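Local coordinates for hypothetical protein Atu0636 (Agrobacterium tumefaciens, PDB 2OZV) that is of unknown function but is predicted to be an O-methyltransferase, probably transferring a methyl group to an acceptor not yet identified, at residues 32-45 against 111-124. Numbering follows the deposited sequence.
Sequences VADDRACRIADLGA and LPDEHFHHVIMNPP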
loop_
_atom_site.group_PDB
_atom_site.type_symbol
_atom_site.label_atom_id
_atom_site.label_comp_id
_atom_site.label_asym_id
_atom_site.label_seq_id
_atom_site.Cartn_x
_atom_site.Cartn_y
_atom_site.Cartn_z
ATOM N N VAL B 32 -13.484 -7.708 -12.968
ATOM C CA VAL B 32 -14.876 -8.157 -12.927
ATOM C C VAL B 32 -14.902 -9.661 -13.191
ATOM O O VAL B 32 -14.881 -10.098 -14.334
ATOM C CB VAL B 32 -15.753 -7.402 -13.956
ATOM C CG1 VAL B 32 -17.219 -7.824 -13.854
ATOM C CG2 VAL B 32 -15.608 -5.877 -13.746
ATOM N N ALA B 33 -14.917 -10.430 -12.106
ATOM C CA ALA B 33 -14.911 -11.894 -12.181
ATOM C C ALA B 33 -16.290 -12.399 -11.784
ATOM O O ALA B 33 -16.499 -12.798 -10.653
ATOM C CB ALA B 33 -13.824 -12.480 -11.243
ATOM N N ASP B 34 -17.223 -12.403 -12.722
ATOM C CA ASP B 34 -18.626 -12.599 -12.414
ATOM C C ASP B 34 -19.228 -13.251 -13.645
ATOM O O ASP B 34 -19.113 -12.708 -14.753
ATOM C CB ASP B 34 -19.272 -11.221 -12.167
ATOM C CG ASP B 34 -20.694 -11.299 -11.586
ATOM O OD1 ASP B 34 -21.410 -12.317 -11.765
ATOM O OD2 ASP B 34 -21.098 -10.312 -10.934
ATOM N N ASP B 35 -19.859 -14.409 -13.463
ATOM C CA ASP B 35 -20.445 -15.095 -14.616
ATOM C C ASP B 35 -21.974 -14.981 -14.701
ATOM O O ASP B 35 -22.605 -15.650 -15.521
ATOM C CB ASP B 35 -19.955 -16.549 -14.704
ATOM C CG ASP B 35 -18.441 -16.652 -14.936
ATOM O OD1 ASP B 35 -17.849 -15.805 -15.660
ATOM O OD2 ASP B 35 -17.843 -17.597 -14.388
ATOM N N ARG B 36 -22.566 -14.112 -13.881
ATOM C CA ARG B 36 -24.018 -13.851 -13.950
ATOM C C ARG B 36 -24.347 -12.801 -14.979
ATOM O O ARG B 36 -23.467 -12.055 -15.439
ATOM C CB ARG B 36 -24.570 -13.301 -12.629
ATOM C CG ARG B 36 -24.237 -14.044 -11.342
ATOM C CD ARG B 36 -24.587 -13.139 -10.130
ATOM N NE ARG B 36 -23.695 -11.974 -10.010
ATOM C CZ ARG B 36 -23.847 -10.976 -9.135
ATOM N NH1 ARG B 36 -24.875 -10.961 -8.286
ATOM N NH2 ARG B 36 -22.964 -9.983 -9.108
ATOM N N ALA B 37 -25.628 -12.709 -15.323
ATOM C CA ALA B 37 -26.127 -11.501 -15.914
ATOM C C ALA B 37 -25.873 -10.496 -14.807
ATOM O O ALA B 37 -26.186 -10.747 -13.622
ATOM C CB ALA B 37 -27.610 -11.596 -16.255
ATOM N N CYS B 38 -25.202 -9.420 -15.161
ATOM C CA CYS B 38 -24.859 -8.421 -14.158
ATOM C C CYS B 38 -24.821 -7.100 -14.854
ATOM O O CYS B 38 -24.719 -7.036 -16.092
ATOM C CB CYS B 38 -23.525 -8.719 -13.464
ATOM S SG CYS B 38 -22.126 -8.832 -14.582
ATOM N N ARG B 39 -24.932 -6.047 -14.055
ATOM C CA ARG B 39 -24.977 -4.697 -14.551
ATOM C C ARG B 39 -23.728 -4.003 -14.054
ATOM O O ARG B 39 -23.429 -4.042 -12.852
ATOM C CB ARG B 39 -26.236 -3.989 -14.059
ATOM C CG ARG B 39 -27.565 -4.625 -14.629
ATOM C CD ARG B 39 -28.773 -3.835 -14.237
ATOM N NE ARG B 39 -29.003 -3.787 -12.785
ATOM C CZ ARG B 39 -29.930 -4.492 -12.133
ATOM N NH1 ARG B 39 -30.731 -5.340 -12.785
ATOM N NH2 ARG B 39 -30.074 -4.345 -10.824
ATOM N N ILE B 40 -23.001 -3.392 -14.983
ATOM C CA ILE B 40 -21.706 -2.785 -14.661
ATOM C C ILE B 40 -21.706 -1.326 -15.073
ATOM O O ILE B 40 -22.071 -1.010 -16.204
ATOM C CB ILE B 40 -20.574 -3.526 -15.397
ATOM C CG1 ILE B 40 -20.514 -4.997 -14.942
ATOM C CG2 ILE B 40 -19.210 -2.793 -15.129
ATOM C CD1 ILE B 40 -20.046 -5.893 -15.997
ATOM N N ALA B 41 -21.297 -0.433 -14.168
ATOM C CA ALA B 41 -21.107 0.982 -14.505
ATOM C C ALA B 41 -19.620 1.276 -14.641
ATOM O O ALA B 41 -18.835 0.878 -13.768
ATOM C CB ALA B 41 -21.722 1.895 -13.430
ATOM N N ASP B 42 -19.253 1.965 -15.724
ATOM C CA ASP B 42 -17.882 2.442 -15.942
ATOM C C ASP B 42 -17.952 3.949 -15.771
ATOM O O ASP B 42 -18.560 4.646 -16.599
ATOM C CB ASP B 42 -17.423 2.016 -17.356
ATOM C CG ASP B 42 -15.978 2.409 -17.698
ATOM O OD1 ASP B 42 -15.367 3.201 -16.963
ATOM O OD2 ASP B 42 -15.517 1.950 -18.781
ATOM N N LEU B 43 -17.382 4.455 -14.673
ATOM C CA LEU B 43 -17.499 5.879 -14.325
ATOM C C LEU B 43 -16.508 6.698 -15.115
ATOM O O LEU B 43 -16.527 7.930 -15.117
ATOM C CB LEU B 43 -17.349 6.129 -12.825
ATOM C CG LEU B 43 -18.399 5.533 -11.893
ATOM C CD1 LEU B 43 -18.221 6.128 -10.500
ATOM C CD2 LEU B 43 -19.831 5.748 -12.397
ATOM N N GLY B 44 -15.616 5.942 -15.751
ATOM C CA GLY B 44 -14.981 6.290 -17.003
ATOM C C GLY B 44 -14.118 7.505 -17.082
ATOM O O GLY B 44 -14.596 8.609 -17.331
ATOM N N ALA B 45 -12.831 7.317 -16.848
ATOM C CA ALA B 45 -11.895 8.279 -17.357
ATOM C C ALA B 45 -11.326 7.541 -18.547
ATOM O O ALA B 45 -10.537 6.597 -18.417
ATOM C CB ALA B 45 -10.842 8.622 -16.341
ATOM N N LEU B 111 -27.935 8.189 -13.002
ATOM C CA LEU B 111 -27.130 7.348 -12.100
ATOM C C LEU B 111 -28.045 6.819 -10.992
ATOM O O LEU B 111 -28.175 7.447 -9.947
ATOM C CB LEU B 111 -25.968 8.170 -11.515
ATOM C CG LEU B 111 -24.777 8.423 -12.461
ATOM C CD1 LEU B 111 -24.079 9.736 -12.150
ATOM C CD2 LEU B 111 -23.779 7.241 -12.418
ATOM N N PRO B 112 -28.711 5.680 -11.233
ATOM C CA PRO B 112 -29.762 5.211 -10.315
ATOM C C PRO B 112 -29.226 4.663 -8.993
ATOM O O PRO B 112 -28.115 4.133 -8.948
ATOM C CB PRO B 112 -30.465 4.106 -11.116
ATOM C CG PRO B 112 -29.452 3.628 -12.096
ATOM C CD PRO B 112 -28.525 4.778 -12.386
ATOM N N ASP B 113 -30.013 4.806 -7.926
ATOM C CA ASP B 113 -29.638 4.271 -6.624
ATOM C C ASP B 113 -29.601 2.743 -6.646
ATOM O O ASP B 113 -30.526 2.105 -7.190
ATOM C CB ASP B 113 -30.670 4.680 -5.567
ATOM C CG ASP B 113 -30.628 6.165 -5.231
ATOM O OD1 ASP B 113 -29.553 6.804 -5.305
ATOM O OD2 ASP B 113 -31.697 6.685 -4.866
ATOM N N GLU B 114 -28.535 2.174 -6.071
ATOM C CA GLU B 114 -28.487 0.750 -5.723
ATOM C C GLU B 114 -28.927 -0.155 -6.876
ATOM O O GLU B 114 -29.828 -0.993 -6.733
ATOM C CB GLU B 114 -29.313 0.481 -4.454
ATOM C CG GLU B 114 -28.652 1.093 -3.231
ATOM C CD GLU B 114 -29.458 0.901 -1.965
ATOM O OE1 GLU B 114 -30.507 1.540 -1.819
ATOM O OE2 GLU B 114 -29.038 0.106 -1.121
ATOM N N HIS B 115 -28.244 0.007 -8.001
ATOM C CA HIS B 115 -28.636 -0.613 -9.253
ATOM C C HIS B 115 -27.558 -1.537 -9.827
ATOM O O HIS B 115 -27.882 -2.533 -10.471
ATOM C CB HIS B 115 -28.969 0.491 -10.257
ATOM C CG HIS B 115 -29.352 0.005 -11.618
ATOM N ND1 HIS B 115 -30.582 -0.567 -11.889
ATOM C CD2 HIS B 115 -28.688 0.056 -12.795
ATOM C CE1 HIS B 115 -30.649 -0.853 -13.179
ATOM N NE2 HIS B 115 -29.513 -0.482 -13.753
ATOM N N PHE B 116 -26.280 -1.196 -9.609
ATOM C CA PHE B 116 -25.184 -1.883 -10.296
ATOM C C PHE B 116 -24.521 -2.942 -9.438
ATOM O O PHE B 116 -24.326 -2.740 -8.235
ATOM C CB PHE B 116 -24.131 -0.856 -10.744
ATOM C CG PHE B 116 -24.618 0.060 -11.860
ATOM C CD1 PHE B 116 -24.671 -0.396 -13.198
ATOM C CD2 PHE B 116 -25.023 1.376 -11.565
ATOM C CE1 PHE B 116 -25.113 0.441 -14.234
ATOM C CE2 PHE B 116 -25.473 2.228 -12.588
ATOM C CZ PHE B 116 -25.529 1.760 -13.929
ATOM N N HIS B 117 -24.171 -4.069 -10.061
ATOM C CA HIS B 117 -23.430 -5.139 -9.384
ATOM C C HIS B 117 -21.936 -4.824 -9.289
ATOM O O HIS B 117 -21.243 -5.353 -8.420
ATOM C CB HIS B 117 -23.624 -6.447 -10.145
ATOM C CG HIS B 117 -25.070 -6.870 -10.237
ATOM N ND1 HIS B 117 -25.819 -6.698 -11.390
ATOM C CD2 HIS B 117 -25.903 -7.415 -9.318
ATOM C CE1 HIS B 117 -27.049 -7.152 -11.177
ATOM N NE2 HIS B 117 -27.126 -7.587 -9.928
ATOM N N HIS B 118 -21.455 -4.015 -10.238
ATOM C CA HIS B 118 -20.046 -3.618 -10.305
ATOM C C HIS B 118 -19.986 -2.179 -10.708
ATOM O O HIS B 118 -20.720 -1.729 -11.609
ATOM C CB HIS B 118 -19.295 -4.437 -11.377
ATOM C CG HIS B 118 -19.225 -5.888 -11.063
ATOM N ND1 HIS B 118 -18.179 -6.444 -10.356
ATOM C CD2 HIS B 118 -20.061 -6.914 -11.376
ATOM C CE1 HIS B 118 -18.392 -7.742 -10.207
ATOM N NE2 HIS B 118 -19.527 -8.051 -10.814
ATOM N N VAL B 119 -19.077 -1.439 -10.083
ATOM C CA VAL B 119 -18.692 -0.134 -10.596
ATOM C C VAL B 119 -17.180 -0.141 -10.789
ATOM O O VAL B 119 -16.451 -0.524 -9.877
ATOM C CB VAL B 119 -19.083 1.019 -9.643
ATOM C CG1 VAL B 119 -18.670 2.352 -10.220
ATOM C CG2 VAL B 119 -20.635 0.993 -9.410
ATOM N N ILE B 120 -16.761 0.225 -11.986
ATOM C CA ILE B 120 -15.346 0.302 -12.314
ATOM C C ILE B 120 -14.890 1.712 -12.630
ATOM O O ILE B 120 -15.638 2.529 -13.204
ATOM C CB ILE B 120 -14.963 -0.710 -13.445
ATOM C CG1 ILE B 120 -15.412 -0.241 -14.837
ATOM C CG2 ILE B 120 -15.560 -2.118 -13.138
ATOM C CD1 ILE B 120 -15.062 -1.260 -15.970
HETATM N N MSE B 121 -13.630 2.027 -12.300
HETATM C CA MSE B 121 -13.175 3.396 -12.514
HETATM C C MSE B 121 -11.661 3.476 -12.658
HETATM O O MSE B 121 -10.916 2.702 -12.042
HETATM C CB MSE B 121 -13.629 4.313 -11.348
HETATM C CG MSE B 121 -13.049 3.869 -10.003
HETATM SE SE MSE B 121 -13.678 5.103 -8.560
HETATM C CE MSE B 121 -15.561 4.779 -8.572
ATOM N N ASN B 122 -11.232 4.439 -13.464
ATOM C CA ASN B 122 -9.833 4.805 -13.612
ATOM C C ASN B 122 -9.775 6.333 -13.662
ATOM O O ASN B 122 -9.676 6.899 -14.756
ATOM C CB ASN B 122 -9.263 4.225 -14.904
ATOM C CG ASN B 122 -7.783 4.574 -15.091
ATOM O OD1 ASN B 122 -7.164 5.162 -14.207
ATOM N ND2 ASN B 122 -7.238 4.194 -16.207
ATOM N N PRO B 123 -9.926 7.000 -12.500
ATOM C CA PRO B 123 -10.046 8.461 -12.573
ATOM C C PRO B 123 -8.768 9.118 -13.065
ATOM O O PRO B 123 -7.676 8.608 -12.826
ATOM C CB PRO B 123 -10.358 8.886 -11.135
ATOM C CG PRO B 123 -9.920 7.797 -10.309
ATOM C CD PRO B 123 -10.061 6.511 -11.115
ATOM N N PRO B 124 -8.914 10.256 -13.754
ATOM C CA PRO B 124 -7.799 10.939 -14.396
ATOM C C PRO B 124 -6.835 11.527 -13.368
ATOM O O PRO B 124 -7.244 11.810 -12.238
ATOM C CB PRO B 124 -8.497 12.056 -15.194
ATOM C CG PRO B 124 -9.778 12.309 -14.465
ATOM C CD PRO B 124 -10.198 10.970 -13.925
HETATM O O HOH W 1 -21.553 -7.909 -7.399
#
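Three histidines within four residues, His-115, His-117 and His-118, meet segment 32-45, each in a different way. The guanidinium of Arg-39 lies flat on the His-115 ring, planes 19° apart, while NE and NH2 of Arg-39 both grip His-115 O, each at 2.9 Å. This side-on fork fixes the rotation of the guanidinium, and His-117 CE1 lies over its other face. The ring of His-117 turns back onto the backbone: Arg-39 N donates to ND1 of His-117 at 2.9 Å, nearly in the ring plane. On the face that carries Ile-40 and Ile-120, His-118 NE2 donates to the anti lone pair of Asp-34 OD2 (2.8 Å, 163°). Arg-36 takes the syn sides of the same carboxylate in a side-on salt bridge, and OD1 also accepts from Arg-36 N, closing an Asx turn. With CG1 anti to the backbone N (chi1 -177°), Val-32 sets this methyl squarely over the face of the His-118 ring as a CH-pi contact.

Strands 38-42 and 116-121 are parallel neighbours in the middle of the Rossmann-like methyltransferase sheet, and Gly-44 begins a probable glycine-rich loop after the first of them. Ala-41 N bonds to His-118 O, Ile-120 N to Ala-41 O (2.8 Å) and Leu-43 N to Ile-120 O. Where segment 111-124 turns a corner at His-117, Arg-39 O receives both His-117 N and His-118 N. On the face covered by helix 148-159, Ala-41 CB sits centrally over the Phe-116 ring, 3.5 Å from its centroid, and Leu-43 CG meets Val-119 CG1 at 3.6 Å. Ile-120 CG2 packs against Val-32 CG2 on the opposite face, beneath helix 49-57, where Asp-42 OD2 accepts from Gly-51 N.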